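PDB 3DWG: sulfur carrier protein CysO from Mycobacterium tuberculosis, which probably donates sulfur, in its thiocarboxylated form, to the CysM-dependent pathway of cysteine biosynthesis. Local coordinates for residues 10-15 against 39-45. Numbering follows the deposited sequence.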
loop_
_atom_site.group_PDB
_atom_site.type_symbol
_atom_site.label_atom_id
_atom_site.label_comp_id
_atom_site.label_asym_id
_atom_site.label_seq_id
_atom_site.Cartn_x
_atom_site.Cartn_y
_atom_site.Cartn_z
ATOM N N ILE C 10 -9.386 31.683 -5.438
ATOM C CA ILE C 10 -10.696 32.233 -5.749
ATOM C C ILE C 10 -11.035 33.531 -4.974
ATOM O O ILE C 10 -11.816 34.342 -5.458
ATOM C CB ILE C 10 -11.763 31.167 -5.595
ATOM C CG1 ILE C 10 -13.074 31.630 -6.186
ATOM C CG2 ILE C 10 -11.892 30.698 -4.107
ATOM C CD1 ILE C 10 -14.194 30.631 -6.034
ATOM N N LEU C 11 -10.408 33.726 -3.824
ATOM C CA LEU C 11 -10.702 34.926 -3.017
ATOM C C LEU C 11 -9.665 36.017 -3.107
ATOM O O LEU C 11 -9.795 37.100 -2.468
ATOM C CB LEU C 11 -10.904 34.558 -1.541
ATOM C CG LEU C 11 -12.073 33.624 -1.237
ATOM C CD1 LEU C 11 -12.022 33.320 0.249
ATOM C CD2 LEU C 11 -13.381 34.336 -1.669
ATOM N N ARG C 12 -8.602 35.760 -3.873
ATOM C CA ARG C 12 -7.504 36.727 -3.960
ATOM C C ARG C 12 -7.839 38.066 -4.662
ATOM O O ARG C 12 -7.132 39.049 -4.466
ATOM C CB ARG C 12 -6.301 36.049 -4.600
ATOM C CG ARG C 12 -5.577 35.128 -3.627
ATOM C CD ARG C 12 -4.413 34.378 -4.305
ATOM N NE ARG C 12 -4.197 33.125 -3.590
ATOM C CZ ARG C 12 -3.414 32.133 -3.979
ATOM N NH1 ARG C 12 -2.712 32.252 -5.094
ATOM N NH2 ARG C 12 -3.335 31.029 -3.234
ATOM N N PRO C 13 -8.890 38.101 -5.475
ATOM C CA PRO C 13 -9.291 39.434 -5.950
ATOM C C PRO C 13 -9.711 40.374 -4.822
ATOM O O PRO C 13 -9.787 41.598 -5.051
ATOM C CB PRO C 13 -10.522 39.123 -6.790
ATOM C CG PRO C 13 -10.232 37.769 -7.349
ATOM C CD PRO C 13 -9.724 37.058 -6.103
ATOM N N HIS C 14 -10.016 39.836 -3.640
ATOM C CA HIS C 14 -10.364 40.703 -2.497
ATOM C C HIS C 14 -9.168 41.188 -1.747
ATOM O O HIS C 14 -9.253 42.176 -0.986
ATOM C CB HIS C 14 -11.303 39.975 -1.537
ATOM C CG HIS C 14 -12.615 39.667 -2.149
ATOM N ND1 HIS C 14 -13.660 40.566 -2.131
ATOM C CD2 HIS C 14 -13.059 38.581 -2.829
ATOM C CE1 HIS C 14 -14.688 40.049 -2.782
ATOM N NE2 HIS C 14 -14.349 38.846 -3.216
ATOM N N THR C 15 -8.049 40.504 -1.921
ATOM C CA THR C 15 -6.855 40.807 -1.175
ATOM C C THR C 15 -5.757 41.374 -2.077
ATOM O O THR C 15 -4.595 41.250 -1.750
ATOM C CB THR C 15 -6.315 39.569 -0.448
ATOM O OG1 THR C 15 -6.128 38.492 -1.407
ATOM C CG2 THR C 15 -7.305 39.112 0.632
ATOM N N TYR C 39 -10.088 44.226 3.570
ATOM C CA TYR C 39 -10.323 43.554 2.267
ATOM C C TYR C 39 -11.815 43.445 1.991
ATOM O O TYR C 39 -12.443 42.364 2.066
ATOM C CB TYR C 39 -9.617 42.173 2.206
ATOM C CG TYR C 39 -8.160 42.215 2.634
ATOM C CD1 TYR C 39 -7.753 41.719 3.857
ATOM C CD2 TYR C 39 -7.172 42.823 1.811
ATOM C CE1 TYR C 39 -6.425 41.777 4.283
ATOM C CE2 TYR C 39 -5.866 42.876 2.210
ATOM C CZ TYR C 39 -5.474 42.369 3.428
ATOM O OH TYR C 39 -4.161 42.430 3.812
ATOM N N SER C 40 -12.399 44.597 1.675
ATOM C CA SER C 40 -13.824 44.740 1.508
ATOM C C SER C 40 -14.419 43.637 0.657
ATOM O O SER C 40 -13.870 43.307 -0.390
ATOM C CB SER C 40 -14.083 46.111 0.846
ATOM O OG SER C 40 -15.453 46.454 0.889
ATOM N N GLY C 41 -15.529 43.062 1.122
ATOM C CA GLY C 41 -16.308 42.088 0.359
ATOM C C GLY C 41 -15.923 40.650 0.679
ATOM O O GLY C 41 -16.610 39.712 0.246
ATOM N N ILE C 42 -14.834 40.466 1.421
ATOM C CA ILE C 42 -14.320 39.100 1.607
ATOM C C ILE C 42 -15.266 38.330 2.525
ATOM O O ILE C 42 -15.558 37.196 2.255
ATOM C CB ILE C 42 -12.813 39.029 2.045
ATOM C CG1 ILE C 42 -12.233 37.625 1.773
ATOM C CG2 ILE C 42 -12.568 39.494 3.521
ATOM C CD1 ILE C 42 -10.742 37.507 1.971
ATOM N N SER C 43 -15.783 38.957 3.587
ATOM C CA SER C 43 -16.593 38.185 4.543
ATOM C C SER C 43 -17.862 37.614 3.928
ATOM O O SER C 43 -18.227 36.476 4.211
ATOM C CB SER C 43 -16.921 38.971 5.810
ATOM O OG SER C 43 -17.537 40.170 5.467
ATOM N N GLU C 44 -18.522 38.383 3.058
ATOM C CA GLU C 44 -19.704 37.904 2.389
ATOM C C GLU C 44 -19.452 36.626 1.569
ATOM O O GLU C 44 -20.362 35.803 1.419
ATOM C CB GLU C 44 -20.284 39.001 1.488
ATOM N N ARG C 45 -18.236 36.484 1.038
ATOM C CA ARG C 45 -17.848 35.278 0.301
ATOM C C ARG C 45 -17.672 34.039 1.174
ATOM O O ARG C 45 -17.797 32.899 0.708
ATOM C CB ARG C 45 -16.532 35.510 -0.474
ATOM C CG ARG C 45 -16.462 36.765 -1.367
ATOM C CD ARG C 45 -17.270 36.646 -2.639
ATOM N NE ARG C 45 -16.979 35.412 -3.405
ATOM C CZ ARG C 45 -15.972 35.235 -4.267
ATOM N NH1 ARG C 45 -15.066 36.195 -4.498
ATOM N NH2 ARG C 45 -15.851 34.060 -4.885
HETATM O O HOH W 1 -11.614 44.022 -1.712
#
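Two connections of a ubiquitin-like fold meet where H14, in the loop between strands 3-6 and 20-23, lays its imidazole against the type II beta turn Y39-I42 that leads from helix 28-38 to helix 42-46. Histidine suits the place because its two ring nitrogens can serve opposite roles. ND1 donates to S40 O at 3.3 Å with a nearly straight N-H...O angle of 168°, while NE2 accepts from R45 NH1 at 3.0 Å. Both partners lie close to the imidazole plane, so together they fix the rotation of the ring, and the pattern is consistent with a neutral ring protonated at ND1. I42 CA lies over one face of it. G41 has a positive phi suited to glycine, and the lack of a side chain lets the H14 ring come close to the turn. The R45 chain bends at chi2 (-74°) and chi3 (-51°), folding its guanidinium back to H14; L11 CD2 covers one face of that group and also packs 3.6 Å from R45 CB. A water donates to both H14 O and S40 O, bridging the backbones. In this β-grasp fold, helix 28-38 packs on the mixed sheet, and I42 touches L35 of that helix while its CD1 meets T15 CG2. That methyl also makes a CH-pi contact over the Y39 ring, 4.0 Å from the centroid, whereas T15 OG1 hydrogen-bonds to Q18 O.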